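Local structure of extracellular invertase (Aspergillus kawachii, 5XH8) at residues Val32-His45 with Val56-Ala68. The protein probably hydrolyses the terminal beta-fructofuranosyl residue of sucrose and related fructosides and, with high transfructosylation activity, passes fructosyl units on to other sugars. Sequence-based numbering, arbitrary orientation.
Sequences VLPPNGQIGDPCLH and VGFLHDGSGISSA. With ACT (acetate ion), chain I.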
ATOM      1  N   VAL A  32      24.379  20.172  16.728  1.00 22.23           N
ATOM      2  CA  VAL A  32      23.286  20.218  15.742  1.00 22.83           C
ATOM      3  C   VAL A  32      21.927  20.064  16.432  1.00 21.47           C
ATOM      4  O   VAL A  32      21.633  19.035  17.033  1.00 21.51           O
ATOM      5  CB  VAL A  32      23.452  19.131  14.628  1.00 22.35           C
ATOM      6  CG1 VAL A  32      22.207  19.044  13.732  1.00 22.59           C
ATOM      7  CG2 VAL A  32      24.669  19.436  13.810  1.00 22.62           C
ATOM      8  N   LEU A  33      21.113  21.109  16.323  1.00 20.69           N
ATOM      9  CA  LEU A  33      19.748  21.082  16.769  1.00 21.14           C
ATOM     10  C   LEU A  33      18.991  22.169  15.986  1.00 20.74           C
ATOM     11  O   LEU A  33      19.610  23.095  15.486  1.00 21.15           O
ATOM     12  CB  LEU A  33      19.673  21.279  18.303  1.00 20.90           C
ATOM     13  CG  LEU A  33      19.812  22.661  18.935  1.00 21.04           C
ATOM     14  CD1 LEU A  33      19.589  22.548  20.444  1.00 21.62           C
ATOM     15  CD2 LEU A  33      21.163  23.321  18.636  1.00 22.40           C
ATOM     16  N   PRO A  34      17.660  22.066  15.885  1.00 20.38           N
ATOM     17  CA  PRO A  34      16.916  23.056  15.091  1.00 21.85           C
ATOM     18  C   PRO A  34      16.945  24.459  15.718  1.00 22.76           C
ATOM     19  O   PRO A  34      17.388  24.614  16.870  1.00 22.03           O
ATOM     20  CB  PRO A  34      15.484  22.491  15.067  1.00 21.47           C
ATOM     21  CG  PRO A  34      15.421  21.568  16.243  1.00 21.36           C
ATOM     22  CD  PRO A  34      16.790  21.024  16.427  1.00 20.66           C
ATOM     23  N   PRO A  35      16.465  25.473  14.968  1.00 23.11           N
ATOM     24  CA  PRO A  35      16.403  26.827  15.518  1.00 23.37           C
ATOM     25  C   PRO A  35      15.583  26.912  16.800  1.00 22.95           C
ATOM     26  O   PRO A  35      15.929  27.683  17.689  1.00 23.58           O
ATOM     27  CB  PRO A  35      15.789  27.648  14.381  1.00 23.63           C
ATOM     28  CG  PRO A  35      16.158  26.890  13.148  1.00 24.20           C
ATOM     29  CD  PRO A  35      16.027  25.444  13.562  1.00 23.91           C
ATOM     30  N   ASN A  36      14.549  26.080  16.907  1.00 23.82           N
ATOM     31  CA  ASN A  36      13.782  25.914  18.144  1.00 23.93           C
ATOM     32  C   ASN A  36      13.003  24.622  18.057  1.00 23.44           C
ATOM     33  O   ASN A  36      13.088  23.926  17.040  1.00 23.42           O
ATOM     34  CB  ASN A  36      12.813  27.079  18.305  1.00 26.60           C
ATOM     35  CG  ASN A  36      11.947  27.278  17.068  1.00 28.82           C
ATOM     36  OD1 ASN A  36      11.347  26.345  16.533  1.00 27.31           O
ATOM     37  ND2 ASN A  36      11.926  28.488  16.584  1.00 32.82           N
ATOM     38  N   GLY A  37      12.226  24.305  19.098  1.00 20.67           N
ATOM     39  CA  GLY A  37      11.362  23.138  19.071  1.00 20.87           C
ATOM     40  C   GLY A  37      12.130  21.821  19.213  1.00 20.70           C
ATOM     41  O   GLY A  37      13.259  21.767  19.703  1.00 19.84           O
ATOM     42  N   GLN A  38      11.500  20.749  18.777  1.00 21.42           N
ATOM     43  CA  GLN A  38      11.937  19.394  19.131  1.00 21.27           C
ATOM     44  C   GLN A  38      12.705  18.776  17.966  1.00 21.40           C
ATOM     45  O   GLN A  38      12.354  18.977  16.787  1.00 20.46           O
ATOM     46  CB  GLN A  38      10.706  18.534  19.482  1.00 21.49           C
ATOM     47  CG  GLN A  38      11.011  17.159  20.077  1.00 21.90           C
ATOM     48  CD  GLN A  38      11.071  16.048  19.052  1.00 22.97           C
ATOM     49  OE1 GLN A  38      11.097  16.276  17.827  1.00 23.07           O
ATOM     50  NE2 GLN A  38      11.078  14.825  19.539  1.00 23.61           N
ATOM     51  N   ILE A  39      13.725  18.007  18.327  1.00 20.99           N
ATOM     52  CA  ILE A  39      14.460  17.189  17.416  1.00 20.51           C
ATOM     53  C   ILE A  39      14.295  15.740  17.805  1.00 20.23           C
ATOM     54  O   ILE A  39      14.388  15.371  19.008  1.00 20.56           O
ATOM     55  CB  ILE A  39      15.951  17.621  17.298  1.00 21.27           C
ATOM     56  CG1 ILE A  39      16.631  16.837  16.154  1.00 21.14           C
ATOM     57  CG2 ILE A  39      16.701  17.469  18.634  1.00 21.52           C
ATOM     58  CD1 ILE A  39      18.040  17.274  15.817  1.00 21.55           C
ATOM     59  N   GLY A  40      14.063  14.916  16.774  1.00 19.10           N
ATOM     60  CA  GLY A  40      13.976  13.475  16.908  1.00 19.68           C
ATOM     61  C   GLY A  40      15.147  12.811  16.185  1.00 20.48           C
ATOM     62  O   GLY A  40      16.210  13.396  16.072  1.00 20.27           O
ATOM     63  N   ASP A  41      14.916  11.600  15.678  1.00 20.62           N
ATOM     64  CA  ASP A  41      15.959  10.768  15.042  1.00 20.98           C
ATOM     65  C   ASP A  41      16.660  11.560  13.944  1.00 20.22           C
ATOM     66  O   ASP A  41      15.969  12.167  13.101  1.00 20.68           O
ATOM     67  CB  ASP A  41      15.361   9.547  14.331  1.00 21.11           C
ATOM     68  CG  ASP A  41      14.610   8.602  15.239  1.00 22.35           C
ATOM     69  OD1 ASP A  41      14.244   8.989  16.365  1.00 22.10           O
ATOM     70  OD2 ASP A  41      14.347   7.454  14.787  1.00 21.32           O
ATOM     71  N   PRO A  42      18.007  11.552  13.917  1.00 18.76           N
ATOM     72  CA  PRO A  42      18.650  12.048  12.720  1.00 19.12           C
ATOM     73  C   PRO A  42      18.390  11.058  11.560  1.00 19.73           C
ATOM     74  O   PRO A  42      18.110   9.891  11.803  1.00 19.22           O
ATOM     75  CB  PRO A  42      20.125  12.091  13.109  1.00 19.42           C
ATOM     76  CG  PRO A  42      20.262  10.971  14.092  1.00 19.64           C
ATOM     77  CD  PRO A  42      18.981  10.986  14.869  1.00 19.06           C
ATOM     78  N   CYS A  43      18.424  11.554  10.330  1.00 20.40           N
ATOM     79  CA  CYS A  43      18.236  10.725   9.136  1.00 20.93           C
ATOM     80  C   CYS A  43      18.542  11.592   7.930  1.00 20.93           C
ATOM     81  O   CYS A  43      18.999  12.735   8.076  1.00 20.84           O
ATOM     82  CB  CYS A  43      16.798  10.145   9.066  1.00 22.06           C
ATOM     83  SG  CYS A  43      15.482  11.371   9.126  1.00 23.34           S
ATOM     84  N   LEU A  44      18.376  11.028   6.737  1.00 20.99           N
ATOM     85  CA  LEU A  44      18.391  11.779   5.482  1.00 22.12           C
ATOM     86  C   LEU A  44      19.772  12.328   5.059  1.00 23.39           C
ATOM     87  O   LEU A  44      19.870  12.921   3.976  1.00 26.26           O
ATOM     88  CB  LEU A  44      17.316  12.904   5.522  1.00 22.69           C
ATOM     89  CG  LEU A  44      17.121  13.881   4.347  1.00 24.40           C
ATOM     90  CD1 LEU A  44      15.653  14.165   4.073  1.00 26.15           C
ATOM     91  CD2 LEU A  44      17.864  15.180   4.576  1.00 26.01           C
ATOM     92  N   HIS A  45      20.837  12.065   5.826  1.00 22.16           N
ATOM     93  CA  HIS A  45      22.146  12.665   5.552  1.00 22.64           C
ATOM     94  C   HIS A  45      22.654  12.299   4.141  1.00 23.47           C
ATOM     95  O   HIS A  45      22.462  11.168   3.693  1.00 25.70           O
ATOM     96  CB  HIS A  45      23.254  12.180   6.503  1.00 23.01           C
ATOM     97  CG  HIS A  45      22.927  12.190   7.959  1.00 23.37           C
ATOM     98  ND1 HIS A  45      22.228  13.209   8.573  1.00 24.32           N
ATOM     99  CD2 HIS A  45      23.297  11.345   8.947  1.00 23.20           C
ATOM    100  CE1 HIS A  45      22.120  12.960   9.864  1.00 23.50           C
ATOM    101  NE2 HIS A  45      22.781  11.842  10.120  1.00 24.77           N
ATOM    102  N   VAL A  56      22.851  17.233   6.539  1.00 22.11           N
ATOM    103  CA  VAL A  56      22.353  16.502   7.695  1.00 22.72           C
ATOM    104  C   VAL A  56      20.820  16.671   7.796  1.00 22.30           C
ATOM    105  O   VAL A  56      20.275  17.710   7.419  1.00 23.79           O
ATOM    106  CB  VAL A  56      23.030  16.927   9.035  1.00 25.55           C
ATOM    107  CG1 VAL A  56      24.536  16.714   8.991  1.00 25.98           C
ATOM    108  CG2 VAL A  56      22.729  18.374   9.383  1.00 26.99           C
ATOM    109  N   GLY A  57      20.134  15.668   8.325  1.00 20.03           N
ATOM    110  CA  GLY A  57      18.679  15.688   8.456  1.00 19.93           C
ATOM    111  C   GLY A  57      18.293  15.163   9.822  1.00 19.02           C
ATOM    112  O   GLY A  57      19.091  14.502  10.490  1.00 19.77           O
ATOM    113  N   PHE A  58      17.074  15.464  10.231  1.00 18.89           N
ATOM    114  CA  PHE A  58      16.536  15.002  11.519  1.00 19.81           C
ATOM    115  C   PHE A  58      15.029  15.214  11.566  1.00 19.19           C
ATOM    116  O   PHE A  58      14.515  16.164  10.980  1.00 20.05           O
ATOM    117  CB  PHE A  58      17.221  15.695  12.720  1.00 19.81           C
ATOM    118  CG  PHE A  58      17.427  17.163  12.527  1.00 20.29           C
ATOM    119  CD1 PHE A  58      16.399  18.058  12.770  1.00 21.33           C
ATOM    120  CD2 PHE A  58      18.636  17.648  12.069  1.00 20.40           C
ATOM    121  CE1 PHE A  58      16.581  19.424  12.551  1.00 22.79           C
ATOM    122  CE2 PHE A  58      18.830  18.997  11.860  1.00 20.92           C
ATOM    123  CZ  PHE A  58      17.799  19.894  12.090  1.00 21.63           C
ATOM    124  N   LEU A  59      14.327  14.317  12.253  1.00 19.85           N
ATOM    125  CA  LEU A  59      12.909  14.528  12.568  1.00 20.55           C
ATOM    126  C   LEU A  59      12.774  15.803  13.388  1.00 19.81           C
ATOM    127  O   LEU A  59      13.644  16.112  14.198  1.00 19.22           O
ATOM    128  CB  LEU A  59      12.340  13.349  13.355  1.00 22.89           C
ATOM    129  CG  LEU A  59      12.341  11.974  12.666  1.00 23.56           C
ATOM    130  CD1 LEU A  59      11.453  11.029  13.435  1.00 23.49           C
ATOM    131  CD2 LEU A  59      11.894  12.067  11.216  1.00 25.25           C
ATOM    132  N   HIS A  60      11.717  16.572  13.122  1.00 20.50           N
ATOM    133  CA  HIS A  60      11.529  17.888  13.732  1.00 20.38           C
ATOM    134  C   HIS A  60      10.050  18.055  14.076  1.00 21.20           C
ATOM    135  O   HIS A  60       9.166  17.940  13.211  1.00 19.77           O
ATOM    136  CB  HIS A  60      12.025  18.995  12.796  1.00 20.95           C
ATOM    137  CG  HIS A  60      11.932  20.373  13.361  1.00 21.62           C
ATOM    138  ND1 HIS A  60      12.162  20.651  14.696  1.00 21.61           N
ATOM    139  CD2 HIS A  60      11.686  21.564  12.766  1.00 21.02           C
ATOM    140  CE1 HIS A  60      12.069  21.949  14.893  1.00 20.95           C
ATOM    141  NE2 HIS A  60      11.775  22.529  13.747  1.00 21.18           N
ATOM    142  N   ASP A  61       9.793  18.240  15.369  1.00 22.34           N
ATOM    143  CA  ASP A  61       8.454  18.516  15.913  1.00 22.10           C
ATOM    144  C   ASP A  61       7.420  17.447  15.584  1.00 22.97           C
ATOM    145  O   ASP A  61       6.232  17.729  15.479  1.00 23.09           O
ATOM    146  CB  ASP A  61       8.001  19.903  15.466  1.00 23.10           C
ATOM    147  CG  ASP A  61       8.755  21.021  16.207  1.00 23.85           C
ATOM    148  OD1 ASP A  61       9.036  20.839  17.403  1.00 22.89           O
ATOM    149  OD2 ASP A  61       9.070  22.061  15.602  1.00 24.24           O
ATOM    150  N   GLY A  62       7.872  16.217  15.396  1.00 21.41           N
ATOM    151  CA  GLY A  62       6.947  15.137  15.038  1.00 23.43           C
ATOM    152  C   GLY A  62       6.212  15.338  13.729  1.00 22.63           C
ATOM    153  O   GLY A  62       5.158  14.739  13.526  1.00 23.25           O
ATOM    154  N   SER A  63       6.761  16.167  12.839  1.00 21.70           N
ATOM    155  CA  SER A  63       6.052  16.531  11.621  1.00 23.60           C
ATOM    156  C   SER A  63       6.971  16.581  10.424  1.00 21.95           C
ATOM    157  O   SER A  63       6.912  17.511   9.637  1.00 23.04           O
ATOM    158  CB  SER A  63       5.376  17.910  11.797  1.00 25.91           C
ATOM    159  OG  SER A  63       4.719  17.958  13.040  1.00 31.77           O
ATOM    160  N   GLY A  64       7.771  15.549  10.240  1.00 21.72           N
ATOM    161  CA  GLY A  64       8.623  15.475   9.057  1.00 21.74           C
ATOM    162  C   GLY A  64      10.066  15.702   9.406  1.00 21.30           C
ATOM    163  O   GLY A  64      10.438  15.696  10.575  1.00 21.47           O
ATOM    164  N   ILE A  65      10.862  15.944   8.371  1.00 21.83           N
ATOM    165  CA  ILE A  65      12.314  15.930   8.456  1.00 20.59           C
ATOM    166  C   ILE A  65      12.787  17.332   8.068  1.00 20.23           C
ATOM    167  O   ILE A  65      12.376  17.859   7.023  1.00 20.82           O
ATOM    168  CB  ILE A  65      12.919  14.901   7.468  1.00 20.59           C
ATOM    169  CG1 ILE A  65      12.359  13.494   7.713  1.00 21.94           C
ATOM    170  CG2 ILE A  65      14.439  14.877   7.568  1.00 20.90           C
ATOM    171  CD1 ILE A  65      12.677  12.490   6.608  1.00 20.81           C
ATOM    172  N   SER A  66      13.634  17.920   8.914  1.00 19.18           N
ATOM    173  CA  SER A  66      14.336  19.164   8.619  1.00 19.58           C
ATOM    174  C   SER A  66      15.804  18.867   8.300  1.00 19.95           C
ATOM    175  O   SER A  66      16.297  17.753   8.538  1.00 21.40           O
ATOM    176  CB  SER A  66      14.221  20.153   9.797  1.00 19.55           C
ATOM    177  OG  SER A  66      12.906  20.653   9.865  1.00 19.08           O
ATOM    178  N   SER A  67      16.494  19.872   7.775  1.00 20.38           N
ATOM    179  CA  SER A  67      17.842  19.688   7.251  1.00 20.54           C
ATOM    180  C   SER A  67      18.709  20.948   7.324  1.00 20.20           C
ATOM    181  O   SER A  67      18.223  22.072   7.413  1.00 20.40           O
ATOM    182  CB  SER A  67      17.758  19.164   5.802  1.00 20.00           C
ATOM    183  OG  SER A  67      19.015  18.745   5.324  1.00 19.87           O
ATOM    184  N   ALA A  68      20.013  20.719   7.310  1.00 21.69           N
ATOM    185  CA  ALA A  68      21.028  21.770   7.225  1.00 22.20           C
ATOM    186  C   ALA A  68      22.234  21.246   6.438  1.00 23.87           C
ATOM    187  O   ALA A  68      22.384  20.024   6.270  1.00 23.63           O
ATOM    188  CB  ALA A  68      21.473  22.183   8.624  1.00 22.25           C
TER
HETATM  189  C   ACT I 708      11.651  25.839  12.988  1.00 45.78           C
HETATM  190  O   ACT I 708      12.434  25.549  13.966  1.00 33.16           O
HETATM  191  OXT ACT I 708      10.764  25.050  12.535  1.00 48.95           O
HETATM  192  CH3 ACT I 708      11.719  27.143  12.264  1.00 45.10           C
HETATM  193  O   HOH W   1       9.302  24.462  16.582  1.00 29.52           O
HETATM  194  O   HOH W   2      10.325  14.838  15.741  1.00 19.18           O
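Strands 37-45 and 56-60 pair antiparallel as a beta hairpin in the five-bladed beta-propeller of this GH32 enzyme, with strand 65-68 on the far side of 56-60. The pairing shifts by one residue between Ile-39/His-60 and Pro-42/Phe-58, a beta bulge where Gly-40 N donates to Leu-59 O (2.9 Å) and Leu-59 N to Asp-41 O (2.8 Å). Within the bulge, Asp-41 OD2 hydrogen-bonds a bound glycerol, probably from the crystallisation liquor, consistent with a place in the sugar pocket. Phe-58 carries much of the apolar packing: Ile-39 CD1 makes a CH-pi contact over one ring face, 3.3 Å from CG and displaced toward the rim, while Val-32 CG1 and Pro-34 CB approach the ring obliquely. Beyond the bulge, Leu-44 CD1 and Cys-43 SG pack on Ile-65, and Gly-57 N donates to His-45 ND1 in the ring plane (3.2 Å); NE2 of that ring donates to Ala-322 O, so both ring nitrogens are engaged. At the other end, Gln-38 N donates to Asp-61 OD1 (2.8 Å) from 40° above the carboxylate plane. Pro-34 CB lies over one face of the His-60 ring, 3.5 Å from CE1; a chi1 of -177° swings this ring away from the backbone N, toward segment 32-45, and NE2 donates to OXT of a bound acetate. Gln-38 O is gripped from opposite faces of its carbonyl plane, by His-60 ND1 at 2.7 Å and Asp-61 N at 3.0 Å.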